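Local structure of Hsp70/Hsp90 co-chaperone CNS1 (Saccharomyces cerevisiae, 6HFM) at residues Y49-M54 against N137-Y142; G110-A115 against G151-W156. The protein is a co-chaperone, here its C-terminal wheel domain, that binds Hsp90 and Hsp70 and stimulates the ATPase activity of the Hsp70 SSA1. One frame throughout, in Å; residues are numbered along the deposited sequence.

Contact 1 (Y49-M54 against N137-Y142); sequences YPALIM and NALKIY
L139 N donates to P50 O at 2.8 Å, the first of four backbone hydrogen bonds between these segments, which are parallel neighbours in the mixed sheet of the wheel domain. L52 bonds both ways: its N donates to L139 O in a nearly straight bond, and its O accepts I141 N at 3.0 Å. M54 N donates to I141 O at 2.8 Å, and the ladder continues through M54 to I143. The first torsion of I141 (72°) sets CG1 between its backbone N and carbonyl carbon, and from there CG1 lies alongside I53, 3.9 Å from I53 CG1. A51 and L139 share this buried face. Beyond them the Y49 ring crosses L139, with CE1 3.7 Å from L139 CD1, and F121 of helix 121-126 packs on both residues. On the other face M54 and Y142 run side by side. K140 bends at chi3 and chi4 (61° and 62°), which brings NZ to Y142 OH, to which it donates; the same NZ forms a salt bridge with E106. A valine in place of Y142 would probably leave K140 NZ without this acceptor and open a gap beside M54. In the structure M54 CB lies 3.6 Å from Y142 CD1, approaching the ring obliquely.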
loop_
_atom_site.group_PDB
_atom_site.type_symbol
_atom_site.label_atom_id
_atom_site.label_comp_id
_atom_site.label_asym_id
_atom_site.label_seq_id
_atom_site.Cartn_x
_atom_site.Cartn_y
_atom_site.Cartn_z
ATOM N N TYR A 49 1.190 -5.982 -8.217
ATOM C CA TYR A 49 0.677 -6.475 -6.927
ATOM C C TYR A 49 -0.678 -5.844 -6.598
ATOM O O TYR A 49 -1.001 -4.777 -7.118
ATOM C CB TYR A 49 1.672 -6.249 -5.772
ATOM C CG TYR A 49 2.698 -5.135 -5.937
ATOM C CD1 TYR A 49 2.307 -3.820 -6.151
ATOM C CD2 TYR A 49 4.074 -5.402 -5.834
ATOM C CE1 TYR A 49 3.242 -2.804 -6.298
ATOM C CE2 TYR A 49 5.013 -4.390 -5.969
ATOM C CZ TYR A 49 4.595 -3.093 -6.202
ATOM O OH TYR A 49 5.522 -2.083 -6.329
ATOM N N PRO A 50 -1.471 -6.500 -5.728
ATOM C CA PRO A 50 -2.716 -5.886 -5.291
ATOM C C PRO A 50 -2.458 -4.737 -4.319
ATOM O O PRO A 50 -1.349 -4.597 -3.791
ATOM C CB PRO A 50 -3.454 -7.038 -4.580
ATOM C CG PRO A 50 -2.596 -8.253 -4.734
ATOM C CD PRO A 50 -1.218 -7.745 -4.992
ATOM N N ALA A 51 -3.493 -3.936 -4.076
ATOM C CA ALA A 51 -3.440 -2.848 -3.099
ATOM C C ALA A 51 -4.691 -2.787 -2.235
ATOM O O ALA A 51 -5.819 -2.873 -2.743
ATOM C CB ALA A 51 -3.236 -1.514 -3.797
ATOM N N LEU A 52 -4.476 -2.649 -0.924
ATOM C CA LEU A 52 -5.516 -2.276 0.024
ATOM C C LEU A 52 -5.372 -0.785 0.297
ATOM O O LEU A 52 -4.293 -0.325 0.683
ATOM C CB LEU A 52 -5.369 -3.065 1.327
ATOM C CG LEU A 52 -5.673 -4.558 1.243
ATOM C CD1 LEU A 52 -5.238 -5.266 2.517
ATOM C CD2 LEU A 52 -7.154 -4.804 0.994
ATOM N N ILE A 53 -6.452 -0.029 0.086
ATOM C CA ILE A 53 -6.445 1.418 0.297
ATOM C C ILE A 53 -7.394 1.703 1.454
ATOM O O ILE A 53 -8.603 1.555 1.317
ATOM C CB ILE A 53 -6.841 2.200 -0.981
ATOM C CG1 ILE A 53 -5.909 1.821 -2.149
ATOM C CG2 ILE A 53 -6.778 3.704 -0.744
ATOM C CD1 ILE A 53 -6.506 0.817 -3.103
ATOM N N MET A 54 -6.825 2.095 2.591
ATOM C CA MET A 54 -7.573 2.295 3.830
ATOM C C MET A 54 -7.947 3.766 3.981
ATOM O O MET A 54 -7.123 4.647 3.737
ATOM C CB MET A 54 -6.732 1.878 5.045
ATOM C CG MET A 54 -6.013 0.540 4.926
ATOM S SD MET A 54 -7.096 -0.842 4.524
ATOM C CE MET A 54 -8.139 -0.896 5.977
ATOM N N ASN A 137 2.168 -9.776 0.496
ATOM C CA ASN A 137 2.473 -9.577 -0.930
ATOM C C ASN A 137 1.529 -8.599 -1.630
ATOM O O ASN A 137 1.229 -8.744 -2.815
ATOM C CB ASN A 137 2.565 -10.930 -1.677
ATOM C CG ASN A 137 3.940 -11.575 -1.577
ATOM O OD1 ASN A 137 4.965 -10.903 -1.404
ATOM N ND2 ASN A 137 3.966 -12.891 -1.707
ATOM N N ALA A 138 1.097 -7.581 -0.889
ATOM C CA ALA A 138 0.224 -6.530 -1.408
ATOM C C ALA A 138 0.573 -5.179 -0.790
ATOM O O ALA A 138 1.088 -5.100 0.332
ATOM C CB ALA A 138 -1.235 -6.871 -1.143
ATOM N N LEU A 139 0.305 -4.108 -1.531
ATOM C CA LEU A 139 0.423 -2.757 -0.989
ATOM C C LEU A 139 -0.646 -2.536 0.075
ATOM O O LEU A 139 -1.741 -3.090 -0.011
ATOM C CB LEU A 139 0.252 -1.701 -2.089
ATOM C CG LEU A 139 1.324 -1.652 -3.172
ATOM C CD1 LEU A 139 0.858 -0.785 -4.333
ATOM C CD2 LEU A 139 2.649 -1.162 -2.594
ATOM N N LYS A 140 -0.302 -1.748 1.085
ATOM C CA LYS A 140 -1.269 -1.234 2.054
ATOM C C LYS A 140 -0.969 0.252 2.244
ATOM O O LYS A 140 0.133 0.616 2.652
ATOM C CB LYS A 140 -1.174 -1.991 3.382
ATOM C CG LYS A 140 -2.141 -1.504 4.459
ATOM C CD LYS A 140 -2.259 -2.476 5.631
ATOM C CE LYS A 140 -0.948 -2.711 6.378
ATOM N NZ LYS A 140 -0.330 -1.523 7.041
ATOM N N ILE A 141 -1.937 1.100 1.906
ATOM C CA ILE A 141 -1.784 2.554 2.038
ATOM C C ILE A 141 -2.960 3.108 2.838
ATOM O O ILE A 141 -4.049 2.516 2.854
ATOM C CB ILE A 141 -1.615 3.274 0.663
ATOM C CG1 ILE A 141 -2.909 3.311 -0.152
ATOM C CG2 ILE A 141 -0.502 2.618 -0.145
ATOM C CD1 ILE A 141 -2.847 4.251 -1.341
ATOM N N TYR A 142 -2.712 4.232 3.505
ATOM C CA TYR A 142 -3.722 4.944 4.282
ATOM C C TYR A 142 -3.903 6.321 3.668
ATOM O O TYR A 142 -2.947 7.088 3.571
ATOM C CB TYR A 142 -3.288 5.068 5.755
ATOM C CG TYR A 142 -3.026 3.731 6.424
ATOM C CD1 TYR A 142 -4.038 3.057 7.105
ATOM C CD2 TYR A 142 -1.772 3.120 6.340
ATOM C CE1 TYR A 142 -3.809 1.817 7.702
ATOM C CE2 TYR A 142 -1.529 1.890 6.937
ATOM C CZ TYR A 142 -2.547 1.237 7.609
ATOM O OH TYR A 142 -2.294 0.013 8.185
#

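Contact 2 (G110-A115 against G151-W156); sequences GGLIKA and GWISKW
L112 lies against W156 and W152, joining an edge strand of the wheel-domain sheet to the C-terminal end of helix 146-155. This strand-on-helix packing is tight around one leucine. L112 CD2 makes a CH-pi contact over the six-membered ring of W156, 3.7 Å from its centroid and 7° off the normal. CD1 covers the same face nearer the pyrrole side and reaches W156 CD2 at 3.5 Å. It also touches W152 CZ3 at 3.5 Å, so this methyl fills the corner between the two indoles. W152 comes from the last turn of helix 146-155 and W156 from the residue just past it; in W156 CG is anti to the backbone N (chi1 178°), which carries the indole to the leucine. Y142 packs against both indoles as well. The solvent side is looser. There the exposed I153 meets the leucine only distantly, CG1 to L112 CD1 at 4.4 Å. Tight again is the bond at the edge of W156, where the buried G110, whose phi is positive, turns its carbonyl to the indole. This bond helps to fix the rotation of a ring that has L112 over one face. W156 NE1 donates to G110 O at 2.9 Å, almost straight and within 2° of the ring plane.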
loop_
_atom_site.group_PDB
_atom_site.type_symbol
_atom_site.label_atom_id
_atom_site.label_comp_id
_atom_site.label_asym_id
_atom_site.label_seq_id
_atom_site.Cartn_x
_atom_site.Cartn_y
_atom_site.Cartn_z
ATOM N N GLY A 110 6.983 -0.575 12.343
ATOM C CA GLY A 110 5.603 -0.402 12.803
ATOM C C GLY A 110 5.186 1.054 12.926
ATOM O O GLY A 110 4.100 1.346 13.445
ATOM N N GLY A 111 6.042 1.968 12.462
ATOM C CA GLY A 111 5.714 3.384 12.360
ATOM C C GLY A 111 5.036 3.716 11.044
ATOM O O GLY A 111 4.707 2.822 10.263
ATOM N N LEU A 112 4.825 5.009 10.810
ATOM C CA LEU A 112 4.214 5.512 9.579
ATOM C C LEU A 112 5.115 6.503 8.856
ATOM O O LEU A 112 5.774 7.324 9.484
ATOM C CB LEU A 112 2.892 6.211 9.890
ATOM C CG LEU A 112 1.754 5.348 10.420
ATOM C CD1 LEU A 112 0.656 6.249 10.963
ATOM C CD2 LEU A 112 1.220 4.430 9.339
ATOM N N ILE A 113 5.122 6.430 7.525
ATOM C CA ILE A 113 5.818 7.416 6.692
ATOM C C ILE A 113 4.824 8.039 5.721
ATOM O O ILE A 113 3.947 7.351 5.202
ATOM C CB ILE A 113 7.024 6.798 5.938
ATOM C CG1 ILE A 113 7.864 7.902 5.288
ATOM C CG2 ILE A 113 6.594 5.761 4.900
ATOM C CD1 ILE A 113 9.256 7.455 4.939
ATOM N N LYS A 114 4.961 9.343 5.495
ATOM C CA LYS A 114 4.231 10.032 4.440
ATOM C C LYS A 114 4.860 9.638 3.097
ATOM O O LYS A 114 6.048 9.868 2.878
ATOM C CB LYS A 114 4.302 11.549 4.650
ATOM C CG LYS A 114 3.336 12.344 3.785
ATOM C CD LYS A 114 3.481 13.846 3.995
ATOM C CE LYS A 114 4.765 14.415 3.393
ATOM N NZ LYS A 114 4.863 14.241 1.916
ATOM N N ALA A 115 4.071 9.012 2.230
ATOM C CA ALA A 115 4.520 8.604 0.898
ATOM C C ALA A 115 4.438 9.778 -0.067
ATOM O O ALA A 115 3.352 10.307 -0.308
ATOM C CB ALA A 115 3.678 7.447 0.388
ATOM N N GLY A 151 -3.882 14.367 14.099
ATOM C CA GLY A 151 -4.701 13.613 15.046
ATOM C C GLY A 151 -4.678 12.109 14.819
ATOM O O GLY A 151 -4.580 11.326 15.774
ATOM N N TRP A 152 -4.759 11.696 13.560
ATOM C CA TRP A 152 -4.723 10.275 13.217
ATOM C C TRP A 152 -3.361 9.637 13.535
ATOM O O TRP A 152 -3.310 8.532 14.077
ATOM C CB TRP A 152 -5.104 10.051 11.745
ATOM C CG TRP A 152 -5.071 8.603 11.368
ATOM C CD1 TRP A 152 -5.954 7.636 11.745
ATOM C CD2 TRP A 152 -4.068 7.950 10.587
ATOM N NE1 TRP A 152 -5.574 6.420 11.236
ATOM C CE2 TRP A 152 -4.418 6.582 10.518
ATOM C CE3 TRP A 152 -2.909 8.389 9.930
ATOM C CZ2 TRP A 152 -3.651 5.645 9.814
ATOM C CZ3 TRP A 152 -2.151 7.460 9.225
ATOM C CH2 TRP A 152 -2.527 6.102 9.177
ATOM N N ILE A 153 -2.274 10.340 13.219
ATOM C CA ILE A 153 -0.916 9.870 13.553
ATOM C C ILE A 153 -0.741 9.734 15.073
ATOM O O ILE A 153 -0.123 8.779 15.544
ATOM C CB ILE A 153 0.169 10.789 12.938
ATOM C CG1 ILE A 153 0.172 10.637 11.414
ATOM C CG2 ILE A 153 1.565 10.458 13.474
ATOM C CD1 ILE A 153 0.840 11.785 10.702
ATOM N N SER A 154 -1.301 10.676 15.828
ATOM C CA SER A 154 -1.247 10.629 17.294
ATOM C C SER A 154 -1.912 9.378 17.888
ATOM O O SER A 154 -1.450 8.864 18.912
ATOM C CB SER A 154 -1.888 11.884 17.891
ATOM O OG SER A 154 -1.716 11.918 19.294
ATOM N N LYS A 155 -2.982 8.904 17.246
ATOM C CA LYS A 155 -3.731 7.722 17.688
ATOM C C LYS A 155 -3.139 6.384 17.209
ATOM O O LYS A 155 -3.505 5.337 17.738
ATOM C CB LYS A 155 -5.187 7.794 17.207
ATOM C CG LYS A 155 -5.967 9.036 17.605
ATOM C CD LYS A 155 -6.427 9.025 19.049
ATOM C CE LYS A 155 -7.593 9.984 19.237
ATOM N NZ LYS A 155 -7.823 10.315 20.667
ATOM N N TRP A 156 -2.259 6.415 16.201
ATOM C CA TRP A 156 -1.644 5.195 15.653
ATOM C C TRP A 156 -0.923 4.419 16.752
ATOM O O TRP A 156 -0.100 4.984 17.475
ATOM C CB TRP A 156 -0.663 5.551 14.528
ATOM C CG TRP A 156 0.059 4.369 13.930
ATOM C CD1 TRP A 156 1.311 3.928 14.243
ATOM C CD2 TRP A 156 -0.430 3.495 12.906
ATOM N NE1 TRP A 156 1.632 2.827 13.486
ATOM C CE2 TRP A 156 0.587 2.546 12.646
ATOM C CE3 TRP A 156 -1.621 3.429 12.171
ATOM C CZ2 TRP A 156 0.440 1.531 11.690
ATOM C CZ3 TRP A 156 -1.764 2.416 11.215
ATOM C CH2 TRP A 156 -0.737 1.485 10.989
#

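The two contacts lie in one wheel domain, with centres about 16 Å apart. Contact 1 is near the centre of the chain and contact 2 near the surface. Their segments alternate along the sequence: 49-54, 110-115, 137-142, 151-156. Strand 139-145 runs directly into helix 146-155, so the second half of contact 1 leads to the second half of contact 2. Strand 101-106 also links them, pairing antiparallel with both 139-145 and 112-114. The contacts touch directly: Y142 OH is 3.5 Å from W156 CH2, and Y142 CB is 3.7 Å from W152 CH2. Y142 thus joins the parallel strand pair to the two tryptophans at the end of helix 146-155.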